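Local coordinates for pyruvate synthase subunit PorC (Thermotoga maritima MSB8, PDB 2RAA), which serves as the gamma chain of pyruvate synthase, a heterotetramer that converts pyruvate and CoA to acetyl-CoA and CO2 while reducing ferredoxin, at residues Ala43-Lys48 / Glu170-Lys175; Ile91-Leu96 / Thr114-Glu119; Phe120-Thr125 / Gly129-Val134; Val164-Ile169 / Arg191-Gly196. All blocks are in the same frame, centred on the assembly; numbering follows the deposited sequence.

Contact 1 (Ala43-Lys48 / Glu170-Lys175); sequences ALEAGK and EKRIEK
Glu45 and Arg172 mark the nearest approach of the two backbones, yet their CA atoms are 9.1 Å apart, a separation that long side chains have to bridge. Glu45 spans much of the gap: its CG lies anti to the carbonyl carbon (chi1 -63°), and the chain runs extended from there toward helix 166-176. Arg172 meets it with a chain bent at chi2 and chi3; the two side chains cross at about a right angle. The salt bridge that results uses one oxygen. Arg172 NE donates to Glu45 OE2 over 3.1 Å, with a nearly straight N-H...O angle of 163°. Seen from the arginine, OE2 sits at the edge of the guanidinium and close to its plane. Seen from the glutamate, the donor comes from above the carboxylate plane, and the two flat groups are turned 54° apart. Glu45 OE1 lies instead beside the aliphatic chain, 3.9 Å from Arg172 CG. Arg172 NH1 forms a second salt bridge, with Glu41, so the guanidinium draws together two acids of helix 32-45 spaced a turn apart. A methionine in place of Arg172 would probably leave these two carboxylates without their shared positive charge. The C-terminal end of helix 32-45 is a Schellman motif: Gly47 takes a positive phi, Lys48 N bonds to Ala43 O and Gly47 N to Leu44 O. Helix 166-176 thus reaches helix 32-45 through surface charges, while its Ile173 and Glu174 engage helix 183-199, the latter by a salt bridge to Lys190.

Contact 2 (Ile91-Leu96 / Thr114-Glu119); sequences IDETLL and TVKDFE
Glu93 holds CG between its backbone N and carbonyl carbon (chi1 56°) and extends beyond it, which carries the carboxylate across to Thr114, whose OG1 stands anti to the backbone N, and to Lys116, whose chain is extended beyond CG. The carboxylate shares out its two oxygens. Thr114 OG1 donates to Glu93 OE1 over 2.8 Å, approaching from well above the carboxylate plane, 47° out of it. Lys116 NZ reaches Glu93 OE2 at 3.1 Å on the syn side, 21° from the plane, and adds a salt bridge. Both partners cross the glutamate chain at about a right angle, and together they fix the turn of its carboxylate. The threonine hydroxyl is used twice: besides donating to the acid it accepts from Lys116 N, 3.1 Å from Thr114 OG1, which makes an ST turn and places the start of the lysine chain. With an ammonium and a hydroxyl at hand, Glu93 is likely to stay ionised. An alanine in place of Glu93 would probably leave the ammonium of Lys116 without its carboxylate mate and the hydroxyl of Thr114 without the acceptor it donates to. Lys116 has a further partner in the ring of Phe120, a cation-pi contact, and Asp117 N-caps helix 118-125. On the other segment, Glu93 belongs to a short 3-10 turn. Strands 87-90 and 109-113 are parallel neighbours, and the chains that leave them are joined here by polar side chains, an arrangement that belongs to the C-terminal edge of the parallel part of a mixed alpha/beta sheet.

Contact 3 (Phe120-Thr125 / Gly129-Val134); sequences FVRKKT and GKICVV
Val121 and Ile131 head the apolar part of this contact, in which one face of helix 120-125 packs on strand 130-134. With CG1 anti to its backbone N (chi1 178°), Val121 turns CG1 to Ile131 and CG2 to Val133. Its CG1 touches Ile131 CG2 at 3.8 Å, and its CG2 lies 4.1 Å from Val133 CG1, two residues along on the same side of the strand. In both pairs the side chains slide past each other in opposite directions. A mixed contact follows, where a charged group lies against a methyl. Ile131 CD1 is 3.7 Å from Arg122 NE, resting over one face of the guanidinium and offset toward its rim, while the aliphatic part of the arginine bends round the same methyl. Among polar atoms, Arg122 NH2 approaches Gly129 O to 2.8 Å, and Arg122 NE donates to Phe127 O, so the guanidinium reaches both the connecting turn and the start of segment 129-134. At the backbone angles of Gly129 any side chain would collide with the carbonyl of the residue before, hence glycine. Within the helix, Val121 O accepts from both Thr125 N and Thr125 OG1, which reach it from opposite faces of the carbonyl plane, the hydroxyl at 2.7 Å. The axes of the segments are 9.9 Å apart and inclined by 119°. Helix and strand belong to the beta-alpha-beta unit that starts with strand 109-113, whose Leu110 also touches Val121. From the side of the strand turned away from this helix, Cys132 packs on Val160 of helix 150-161 and forms a disulfide with Cys202 of strand 201-202.

Contact 4 (Val164-Ile169 / Arg191-Gly196); sequences VPLEAI and RALRRG
Leu193 packs against Leu166 and Ile169 where two helices of the chain's C-terminal part, 166-176 and 183-199, pack against each other. Leu166 and Ile169 stand three residues apart near the beginning of the first helix, and the branched end of Leu193 meets both. Leu193 CD2 is 3.6 Å from Leu166 CD1 and 3.7 Å from Ile169 CG2, so a single methyl touches each partner. Its sister methyl CD1 also lies 3.7 Å from Ile169 CG2. The approaches differ: Leu166 slides past Leu193 in the opposite direction, whereas Ile169 crosses it at about a right angle. CG of Leu166 is turned anti to the backbone N (chi1 -159°), which sends its end across to the other helix. There its second branch brushes the base of Arg194, Leu166 CD2 lying 4.4 Å from Arg194 CG. Val158 of helix 150-161 touches both Leu166 and Ile169, Leu154 of that helix touches Leu193, and Ala42 of helix 32-45 adjoins Ile169. Between the two segments the meeting is chiefly one of methyl against methyl, which suggests that shape fit and the hydrophobic effect, rather than directional bonds, probably hold these segments together.

How the contacts relate
Followed from the N terminus, the chain opens contact 1 at the end of helix 32-45 and closes it far along, on helix 166-176. Contacts 2 and 3 are nested inside that long loop and stand in series. They share helix 118-125, their centres 7 Å apart, and touch where Thr114 meets strand 130-134. Contact 4 opens at 164-169, before contact 1 has closed, and closes on helix 183-199, so these two cross. They share helix 166-176 and touch through Glu170 and Leu193. The crossed pair ties helices 32-45, 166-176 and 183-199 together, while contacts 2 and 3, across the chain's centre from contact 1, join the loops after strands 87-90 and 109-113 and pack helix 118-125 on strand 130-134.

Contact 1 (Ala43-Lys48 / Glu170-Lys175)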
loop_
_atom_site.group_PDB
_atom_site.type_symbol
_atom_site.label_atom_id
_atom_site.label_comp_id
_atom_site.label_asym_id
_atom_site.label_seq_id
_atom_site.Cartn_x
_atom_site.Cartn_y
_atom_site.Cartn_z
ATOM N N ALA A 43 -12.784 3.494 3.398
ATOM C CA ALA A 43 -13.488 2.661 4.403
ATOM C C ALA A 43 -14.502 3.496 5.201
ATOM O O ALA A 43 -15.542 2.985 5.639
ATOM C CB ALA A 43 -12.472 1.983 5.334
ATOM N N LEU A 44 -14.185 4.781 5.378
ATOM C CA LEU A 44 -15.068 5.725 6.101
ATOM C C LEU A 44 -16.410 5.871 5.378
ATOM O O LEU A 44 -17.480 5.781 5.991
ATOM C CB LEU A 44 -14.398 7.089 6.211
ATOM C CG LEU A 44 -15.069 8.148 7.088
ATOM C CD1 LEU A 44 -15.218 7.699 8.550
ATOM C CD2 LEU A 44 -14.264 9.436 6.998
ATOM N N GLU A 45 -16.334 6.063 4.066
ATOM C CA GLU A 45 -17.537 6.175 3.233
ATOM C C GLU A 45 -18.322 4.865 3.183
ATOM O O GLU A 45 -19.520 4.869 3.000
ATOM C CB GLU A 45 -17.177 6.702 1.861
ATOM C CG GLU A 45 -16.597 8.130 1.960
ATOM C CD GLU A 45 -15.925 8.638 0.693
ATOM O OE1 GLU A 45 -15.929 7.945 -0.359
ATOM O OE2 GLU A 45 -15.383 9.762 0.751
ATOM N N ALA A 46 -17.657 3.752 3.431
ATOM C CA ALA A 46 -18.327 2.465 3.558
ATOM C C ALA A 46 -18.972 2.229 4.914
ATOM O O ALA A 46 -19.626 1.192 5.113
ATOM C CB ALA A 46 -17.330 1.365 3.273
ATOM N N GLY A 47 -18.780 3.151 5.868
ATOM C CA GLY A 47 -19.413 3.032 7.183
ATOM C C GLY A 47 -18.550 2.244 8.148
ATOM O O GLY A 47 -19.034 1.725 9.148
ATOM N N LYS A 48 -17.260 2.158 7.866
ATOM C CA LYS A 48 -16.343 1.423 8.748
ATOM C C LYS A 48 -15.664 2.375 9.751
ATOM O O LYS A 48 -15.449 3.554 9.466
ATOM C CB LYS A 48 -15.243 0.714 7.917
ATOM C CG LYS A 48 -15.720 -0.317 6.850
ATOM C CD LYS A 48 -16.209 -1.645 7.473
ATOM N N GLU A 170 -11.797 4.180 -6.160
ATOM C CA GLU A 170 -12.045 4.924 -7.352
ATOM C C GLU A 170 -12.932 6.118 -7.061
ATOM O O GLU A 170 -12.643 7.218 -7.527
ATOM C CB GLU A 170 -12.652 4.021 -8.406
ATOM C CG GLU A 170 -11.665 2.967 -8.906
ATOM C CD GLU A 170 -12.264 2.033 -9.957
ATOM O OE1 GLU A 170 -13.406 2.295 -10.413
ATOM O OE2 GLU A 170 -11.582 1.043 -10.326
ATOM N N LYS A 171 -14.001 5.921 -6.290
ATOM C CA LYS A 171 -14.900 7.035 -5.901
ATOM C C LYS A 171 -14.071 8.135 -5.225
ATOM O O LYS A 171 -14.214 9.324 -5.520
ATOM C CB LYS A 171 -16.070 6.569 -4.992
ATOM C CG LYS A 171 -17.286 5.946 -5.752
ATOM N N ARG A 172 -13.174 7.712 -4.344
ATOM C CA ARG A 172 -12.228 8.614 -3.705
ATOM C C ARG A 172 -11.261 9.293 -4.672
ATOM O O ARG A 172 -10.969 10.480 -4.522
ATOM C CB ARG A 172 -11.480 7.878 -2.572
ATOM C CG ARG A 172 -12.112 8.186 -1.236
ATOM C CD ARG A 172 -11.557 9.530 -0.802
ATOM N NE ARG A 172 -12.541 10.460 -0.269
ATOM C CZ ARG A 172 -12.248 11.729 0.027
ATOM N NH1 ARG A 172 -11.008 12.220 -0.149
ATOM N NH2 ARG A 172 -13.191 12.522 0.502
ATOM N N ILE A 173 -10.766 8.566 -5.668
ATOM C CA ILE A 173 -9.936 9.199 -6.703
ATOM C C ILE A 173 -10.750 10.289 -7.405
ATOM O O ILE A 173 -10.247 11.386 -7.602
ATOM C CB ILE A 173 -9.355 8.168 -7.695
ATOM C CG1 ILE A 173 -8.291 7.312 -6.990
ATOM C CG2 ILE A 173 -8.727 8.857 -8.902
ATOM C CD1 ILE A 173 -7.773 6.155 -7.852
ATOM N N GLU A 174 -12.011 9.998 -7.723
ATOM C CA GLU A 174 -12.927 10.986 -8.329
ATOM C C GLU A 174 -13.020 12.260 -7.480
ATOM O O GLU A 174 -12.853 13.356 -7.991
ATOM C CB GLU A 174 -14.328 10.387 -8.528
ATOM C CG GLU A 174 -14.438 9.289 -9.622
ATOM C CD GLU A 174 -15.729 8.397 -9.520
ATOM O OE1 GLU A 174 -16.679 8.743 -8.762
ATOM O OE2 GLU A 174 -15.787 7.333 -10.202
ATOM N N LYS A 175 -13.228 12.111 -6.173
ATOM C CA LYS A 175 -13.372 13.269 -5.270
ATOM C C LYS A 175 -12.095 14.099 -5.026
ATOM O O LYS A 175 -12.195 15.286 -4.772
ATOM C CB LYS A 175 -13.992 12.856 -3.914
ATOM C CG LYS A 175 -15.509 12.563 -3.935
#

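Contact 2 (Ile91-Leu96 / Thr114-Glu119)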
loop_
_atom_site.group_PDB
_atom_site.type_symbol
_atom_site.label_atom_id
_atom_site.label_comp_id
_atom_site.label_asym_id
_atom_site.label_seq_id
_atom_site.Cartn_x
_atom_site.Cartn_y
_atom_site.Cartn_z
ATOM N N ILE A 91 6.778 0.409 -0.100
ATOM C CA ILE A 91 6.658 1.025 -1.393
ATOM C C ILE A 91 8.005 1.418 -1.973
ATOM O O ILE A 91 8.052 1.952 -3.101
ATOM C CB ILE A 91 5.664 2.243 -1.383
ATOM C CG1 ILE A 91 6.215 3.448 -0.635
ATOM C CG2 ILE A 91 4.311 1.830 -0.803
ATOM C CD1 ILE A 91 5.339 4.652 -0.785
ATOM N N ASP A 92 9.088 1.177 -1.220
ATOM C CA ASP A 92 10.457 1.400 -1.731
ATOM C C ASP A 92 11.341 0.212 -1.377
ATOM O O ASP A 92 11.725 0.089 -0.218
ATOM C CB ASP A 92 11.026 2.685 -1.154
ATOM C CG ASP A 92 12.448 2.951 -1.614
ATOM O OD1 ASP A 92 13.106 2.054 -2.182
ATOM O OD2 ASP A 92 12.907 4.077 -1.413
ATOM N N GLU A 93 11.680 -0.639 -2.359
ATOM C CA GLU A 93 12.391 -1.922 -2.077
ATOM C C GLU A 93 13.643 -1.725 -1.232
ATOM O O GLU A 93 14.064 -2.571 -0.458
ATOM C CB GLU A 93 12.737 -2.683 -3.367
ATOM C CG GLU A 93 13.562 -1.904 -4.389
ATOM C CD GLU A 93 14.117 -2.784 -5.510
ATOM O OE1 GLU A 93 13.324 -3.343 -6.348
ATOM O OE2 GLU A 93 15.373 -2.888 -5.547
ATOM N N THR A 94 14.219 -0.560 -1.419
ATOM C CA THR A 94 15.385 -0.136 -0.711
ATOM C C THR A 94 15.291 -0.174 0.797
ATOM O O THR A 94 16.305 -0.277 1.475
ATOM C CB THR A 94 15.670 1.256 -1.141
ATOM O OG1 THR A 94 16.733 1.193 -2.076
ATOM C CG2 THR A 94 16.030 2.089 -0.001
ATOM N N LEU A 95 14.081 -0.093 1.324
ATOM C CA LEU A 95 13.866 -0.119 2.767
ATOM C C LEU A 95 13.712 -1.545 3.337
ATOM O O LEU A 95 13.567 -1.701 4.554
ATOM C CB LEU A 95 12.614 0.710 3.091
ATOM C CG LEU A 95 12.703 2.185 2.692
ATOM C CD1 LEU A 95 11.366 2.808 2.789
ATOM C CD2 LEU A 95 13.709 2.937 3.566
ATOM N N LEU A 96 13.737 -2.571 2.480
ATOM C CA LEU A 96 13.534 -3.942 2.921
ATOM C C LEU A 96 14.641 -4.349 3.889
ATOM O O LEU A 96 15.818 -4.103 3.635
ATOM C CB LEU A 96 13.485 -4.915 1.739
ATOM C CG LEU A 96 12.200 -5.038 0.895
ATOM C CD1 LEU A 96 12.473 -5.892 -0.341
ATOM C CD2 LEU A 96 11.008 -5.623 1.683
ATOM N N THR A 114 8.348 -3.730 -6.263
ATOM C CA THR A 114 9.640 -4.208 -6.663
ATOM C C THR A 114 9.547 -4.917 -7.955
ATOM O O THR A 114 8.531 -5.527 -8.252
ATOM C CB THR A 114 10.199 -5.209 -5.632
ATOM O OG1 THR A 114 11.568 -5.497 -5.945
ATOM C CG2 THR A 114 9.355 -6.512 -5.583
ATOM N N VAL A 115 10.625 -4.846 -8.721
ATOM C CA VAL A 115 10.732 -5.629 -9.955
ATOM C C VAL A 115 11.413 -6.986 -9.694
ATOM O O VAL A 115 11.496 -7.800 -10.586
ATOM C CB VAL A 115 11.488 -4.861 -11.040
ATOM C CG1 VAL A 115 12.999 -4.852 -10.734
ATOM C CG2 VAL A 115 11.178 -5.455 -12.388
ATOM N N LYS A 116 11.873 -7.224 -8.467
ATOM C CA LYS A 116 12.506 -8.474 -8.103
ATOM C C LYS A 116 11.478 -9.527 -7.666
ATOM O O LYS A 116 10.271 -9.282 -7.749
ATOM C CB LYS A 116 13.585 -8.192 -7.078
ATOM C CG LYS A 116 14.646 -7.285 -7.712
ATOM C CD LYS A 116 15.724 -6.830 -6.765
ATOM C CE LYS A 116 16.667 -5.843 -7.458
ATOM N NZ LYS A 116 17.412 -5.013 -6.455
ATOM N N ASP A 117 11.961 -10.703 -7.252
ATOM C CA ASP A 117 11.105 -11.882 -6.992
ATOM C C ASP A 117 10.962 -12.198 -5.520
ATOM O O ASP A 117 11.650 -11.606 -4.673
ATOM C CB ASP A 117 11.655 -13.131 -7.714
ATOM C CG ASP A 117 13.038 -13.560 -7.202
ATOM O OD1 ASP A 117 13.752 -12.752 -6.569
ATOM O OD2 ASP A 117 13.426 -14.711 -7.449
ATOM N N PHE A 118 10.094 -13.167 -5.232
ATOM C CA PHE A 118 9.782 -13.526 -3.853
ATOM C C PHE A 118 11.028 -13.916 -3.076
ATOM O O PHE A 118 11.197 -13.519 -1.922
ATOM C CB PHE A 118 8.750 -14.653 -3.787
ATOM C CG PHE A 118 7.535 -14.422 -4.650
ATOM C CD1 PHE A 118 6.684 -13.365 -4.399
ATOM C CD2 PHE A 118 7.243 -15.273 -5.707
ATOM C CE1 PHE A 118 5.570 -13.147 -5.197
ATOM C CE2 PHE A 118 6.135 -15.064 -6.504
ATOM C CZ PHE A 118 5.296 -14.000 -6.248
ATOM N N GLU A 119 11.904 -14.680 -3.722
ATOM C CA GLU A 119 13.147 -15.152 -3.111
ATOM C C GLU A 119 14.040 -13.998 -2.658
ATOM O O GLU A 119 14.619 -14.054 -1.580
ATOM C CB GLU A 119 13.911 -16.048 -4.094
ATOM C CG GLU A 119 15.052 -16.834 -3.477
ATOM C CD GLU A 119 15.699 -17.797 -4.474
ATOM O OE1 GLU A 119 15.847 -17.420 -5.669
ATOM O OE2 GLU A 119 16.068 -18.927 -4.054
#

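Contact 3 (Phe120-Thr125 / Gly129-Val134)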
loop_
_atom_site.group_PDB
_atom_site.type_symbol
_atom_site.label_atom_id
_atom_site.label_comp_id
_atom_site.label_asym_id
_atom_site.label_seq_id
_atom_site.Cartn_x
_atom_site.Cartn_y
_atom_site.Cartn_z
ATOM N N PHE A 120 14.150 -12.958 -3.482
ATOM C CA PHE A 120 14.934 -11.775 -3.114
ATOM C C PHE A 120 14.370 -11.097 -1.867
ATOM O O PHE A 120 15.109 -10.730 -0.946
ATOM C CB PHE A 120 14.978 -10.761 -4.262
ATOM C CG PHE A 120 15.568 -9.446 -3.863
ATOM C CD1 PHE A 120 16.922 -9.335 -3.601
ATOM C CD2 PHE A 120 14.767 -8.324 -3.713
ATOM C CE1 PHE A 120 17.475 -8.114 -3.211
ATOM C CE2 PHE A 120 15.305 -7.105 -3.329
ATOM C CZ PHE A 120 16.659 -6.995 -3.082
ATOM N N VAL A 121 13.051 -10.938 -1.859
ATOM C CA VAL A 121 12.352 -10.292 -0.753
ATOM C C VAL A 121 12.505 -11.116 0.531
ATOM O O VAL A 121 12.686 -10.574 1.624
ATOM C CB VAL A 121 10.848 -10.106 -1.077
ATOM C CG1 VAL A 121 10.114 -9.480 0.117
ATOM C CG2 VAL A 121 10.670 -9.265 -2.345
ATOM N N ARG A 122 12.429 -12.432 0.373
ATOM C CA ARG A 122 12.592 -13.369 1.478
ATOM C C ARG A 122 13.976 -13.265 2.098
ATOM O O ARG A 122 14.118 -13.351 3.310
ATOM C CB ARG A 122 12.387 -14.784 0.962
ATOM C CG ARG A 122 11.484 -15.626 1.824
ATOM C CD ARG A 122 10.631 -16.535 0.949
ATOM N NE ARG A 122 9.268 -16.654 1.465
ATOM C CZ ARG A 122 8.225 -17.056 0.744
ATOM N NH1 ARG A 122 8.372 -17.382 -0.546
ATOM N NH2 ARG A 122 7.030 -17.124 1.319
ATOM N N LYS A 123 14.989 -13.088 1.252
ATOM C CA LYS A 123 16.380 -12.979 1.696
ATOM C C LYS A 123 16.572 -11.708 2.487
ATOM O O LYS A 123 17.166 -11.731 3.562
ATOM C CB LYS A 123 17.352 -12.979 0.500
ATOM C CG LYS A 123 18.848 -12.951 0.872
ATOM N N LYS A 124 16.066 -10.605 1.945
ATOM C CA LYS A 124 16.221 -9.287 2.570
ATOM C C LYS A 124 15.497 -9.137 3.916
ATOM O O LYS A 124 15.965 -8.414 4.799
ATOM C CB LYS A 124 15.765 -8.185 1.594
ATOM C CG LYS A 124 16.852 -7.711 0.639
ATOM C CD LYS A 124 17.711 -6.648 1.311
ATOM C CE LYS A 124 18.954 -6.269 0.499
ATOM N NZ LYS A 124 20.032 -7.308 0.569
ATOM N N THR A 125 14.372 -9.828 4.071
ATOM C CA THR A 125 13.531 -9.670 5.258
ATOM C C THR A 125 13.552 -10.851 6.224
ATOM O O THR A 125 13.497 -10.667 7.448
ATOM C CB THR A 125 12.056 -9.467 4.856
ATOM O OG1 THR A 125 11.602 -10.616 4.126
ATOM C CG2 THR A 125 11.879 -8.184 4.021
ATOM N N GLY A 129 5.950 -16.617 4.684
ATOM C CA GLY A 129 4.592 -16.035 4.726
ATOM C C GLY A 129 4.310 -15.476 3.355
ATOM O O GLY A 129 5.225 -15.339 2.559
ATOM N N LYS A 130 3.057 -15.155 3.063
ATOM C CA LYS A 130 2.718 -14.696 1.726
ATOM C C LYS A 130 3.456 -13.395 1.434
ATOM O O LYS A 130 3.414 -12.463 2.217
ATOM C CB LYS A 130 1.197 -14.524 1.543
ATOM C CG LYS A 130 0.790 -14.378 0.069
ATOM C CD LYS A 130 -0.633 -13.843 -0.111
ATOM C CE LYS A 130 -1.687 -14.916 0.094
ATOM N NZ LYS A 130 -3.056 -14.318 -0.056
ATOM N N ILE A 131 4.163 -13.366 0.315
ATOM C CA ILE A 131 4.846 -12.174 -0.175
ATOM C C ILE A 131 4.241 -11.836 -1.527
ATOM O O ILE A 131 4.226 -12.671 -2.409
ATOM C CB ILE A 131 6.365 -12.399 -0.375
ATOM C CG1 ILE A 131 7.058 -12.605 0.984
ATOM C CG2 ILE A 131 6.967 -11.233 -1.175
ATOM C CD1 ILE A 131 8.506 -13.105 0.921
ATOM N N CYS A 132 3.724 -10.622 -1.674
ATOM C CA CYS A 132 3.136 -10.173 -2.928
ATOM C C CYS A 132 4.016 -9.036 -3.469
ATOM O O CYS A 132 4.512 -8.221 -2.691
ATOM C CB CYS A 132 1.711 -9.699 -2.667
ATOM S SG CYS A 132 0.693 -10.834 -1.677
ATOM N N VAL A 133 4.236 -8.997 -4.778
ATOM C CA VAL A 133 5.104 -7.985 -5.388
ATOM C C VAL A 133 4.437 -7.434 -6.646
ATOM O O VAL A 133 3.656 -8.127 -7.316
ATOM C CB VAL A 133 6.502 -8.563 -5.793
ATOM C CG1 VAL A 133 7.233 -9.163 -4.606
ATOM C CG2 VAL A 133 6.382 -9.582 -6.934
ATOM N N VAL A 134 4.729 -6.177 -6.967
ATOM C CA VAL A 134 4.162 -5.573 -8.182
ATOM C C VAL A 134 5.052 -4.400 -8.544
ATOM O O VAL A 134 5.562 -3.729 -7.675
ATOM C CB VAL A 134 2.731 -5.072 -7.978
ATOM C CG1 VAL A 134 2.663 -4.060 -6.815
ATOM C CG2 VAL A 134 2.104 -4.513 -9.301
#

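Contact 4 (Val164-Ile169 / Arg191-Gly196)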
loop_
_atom_site.group_PDB
_atom_site.type_symbol
_atom_site.label_atom_id
_atom_site.label_comp_id
_atom_site.label_asym_id
_atom_site.label_seq_id
_atom_site.Cartn_x
_atom_site.Cartn_y
_atom_site.Cartn_z
ATOM N N VAL A 164 -11.354 -3.404 1.163
ATOM C CA VAL A 164 -12.478 -2.589 0.685
ATOM C C VAL A 164 -12.682 -2.932 -0.785
ATOM O O VAL A 164 -11.811 -3.533 -1.381
ATOM C CB VAL A 164 -12.207 -1.066 0.795
ATOM C CG1 VAL A 164 -11.979 -0.662 2.252
ATOM C CG2 VAL A 164 -11.021 -0.611 -0.131
ATOM N N PRO A 165 -13.848 -2.602 -1.358
ATOM C CA PRO A 165 -13.979 -2.757 -2.812
ATOM C C PRO A 165 -13.139 -1.740 -3.567
ATOM O O PRO A 165 -12.940 -0.631 -3.085
ATOM C CB PRO A 165 -15.468 -2.497 -3.074
ATOM C CG PRO A 165 -15.946 -1.717 -1.910
ATOM C CD PRO A 165 -15.106 -2.151 -0.733
ATOM N N LEU A 166 -12.711 -2.100 -4.767
ATOM C CA LEU A 166 -11.887 -1.196 -5.577
ATOM C C LEU A 166 -12.680 0.085 -5.966
ATOM O O LEU A 166 -12.160 1.209 -5.959
ATOM C CB LEU A 166 -11.331 -1.950 -6.799
ATOM C CG LEU A 166 -10.084 -1.363 -7.487
ATOM C CD1 LEU A 166 -8.867 -1.354 -6.602
ATOM C CD2 LEU A 166 -9.784 -2.171 -8.689
ATOM N N GLU A 167 -13.963 -0.082 -6.227
ATOM C CA GLU A 167 -14.853 1.035 -6.572
ATOM C C GLU A 167 -14.795 2.140 -5.485
ATOM O O GLU A 167 -14.868 3.330 -5.795
ATOM C CB GLU A 167 -16.304 0.517 -6.753
ATOM C CG GLU A 167 -16.394 -0.955 -7.198
ATOM N N ALA A 168 -14.668 1.756 -4.221
ATOM C CA ALA A 168 -14.588 2.739 -3.126
ATOM C C ALA A 168 -13.363 3.672 -3.247
ATOM O O ALA A 168 -13.427 4.843 -2.892
ATOM C CB ALA A 168 -14.571 2.035 -1.782
ATOM N N ILE A 169 -12.259 3.135 -3.727
ATOM C CA ILE A 169 -11.043 3.921 -3.895
ATOM C C ILE A 169 -11.150 4.732 -5.146
ATOM O O ILE A 169 -10.722 5.862 -5.176
ATOM C CB ILE A 169 -9.778 3.056 -3.852
ATOM C CG1 ILE A 169 -9.654 2.491 -2.439
ATOM C CG2 ILE A 169 -8.483 3.901 -4.205
ATOM C CD1 ILE A 169 -8.595 1.518 -2.305
ATOM N N ARG A 191 -6.806 4.089 -13.744
ATOM C CA ARG A 191 -6.103 3.026 -14.455
ATOM C C ARG A 191 -4.899 2.569 -13.659
ATOM O O ARG A 191 -4.594 1.400 -13.623
ATOM C CB ARG A 191 -5.628 3.485 -15.811
ATOM C CG ARG A 191 -6.708 3.578 -16.841
ATOM C CD ARG A 191 -6.089 3.724 -18.230
ATOM N NE ARG A 191 -5.614 5.082 -18.514
ATOM C CZ ARG A 191 -6.401 6.069 -18.931
ATOM N NH1 ARG A 191 -7.703 5.865 -19.101
ATOM N NH2 ARG A 191 -5.892 7.271 -19.171
ATOM N N ALA A 192 -4.193 3.501 -13.048
ATOM C CA ALA A 192 -3.028 3.151 -12.236
ATOM C C ALA A 192 -3.479 2.255 -11.076
ATOM O O ALA A 192 -2.839 1.251 -10.770
ATOM C CB ALA A 192 -2.308 4.419 -11.753
ATOM N N LEU A 193 -4.624 2.574 -10.469
ATOM C CA LEU A 193 -5.132 1.760 -9.365
ATOM C C LEU A 193 -5.502 0.361 -9.880
ATOM O O LEU A 193 -5.035 -0.623 -9.347
ATOM C CB LEU A 193 -6.301 2.444 -8.661
ATOM C CG LEU A 193 -6.969 1.637 -7.534
ATOM C CD1 LEU A 193 -6.221 1.727 -6.165
ATOM C CD2 LEU A 193 -8.378 2.112 -7.411
ATOM N N ARG A 194 -6.288 0.306 -10.955
ATOM C CA ARG A 194 -6.705 -0.942 -11.560
ATOM C C ARG A 194 -5.536 -1.830 -11.972
ATOM O O ARG A 194 -5.570 -3.022 -11.698
ATOM C CB ARG A 194 -7.573 -0.677 -12.782
ATOM C CG ARG A 194 -8.934 -0.040 -12.481
ATOM C CD ARG A 194 -9.850 -0.128 -13.707
ATOM N NE ARG A 194 -10.738 1.034 -13.869
ATOM C CZ ARG A 194 -10.637 1.972 -14.823
ATOM N NH1 ARG A 194 -9.681 1.931 -15.759
ATOM N NH2 ARG A 194 -11.522 2.970 -14.855
ATOM N N ARG A 195 -4.528 -1.265 -12.650
ATOM C CA ARG A 195 -3.388 -2.050 -13.055
ATOM C C ARG A 195 -2.567 -2.600 -11.880
ATOM O O ARG A 195 -1.965 -3.672 -12.012
ATOM C CB ARG A 195 -2.494 -1.295 -14.074
ATOM C CG ARG A 195 -2.997 -1.413 -15.553
ATOM C CD ARG A 195 -1.923 -0.938 -16.545
ATOM N NE ARG A 195 -0.681 -1.744 -16.486
ATOM C CZ ARG A 195 0.515 -1.338 -16.931
ATOM N NH1 ARG A 195 0.639 -0.121 -17.436
ATOM N NH2 ARG A 195 1.601 -2.123 -16.827
ATOM N N GLY A 196 -2.482 -1.898 -10.742
ATOM C CA GLY A 196 -1.827 -2.502 -9.560
ATOM C C GLY A 196 -2.722 -3.645 -9.029
ATOM O O GLY A 196 -2.244 -4.679 -8.556
#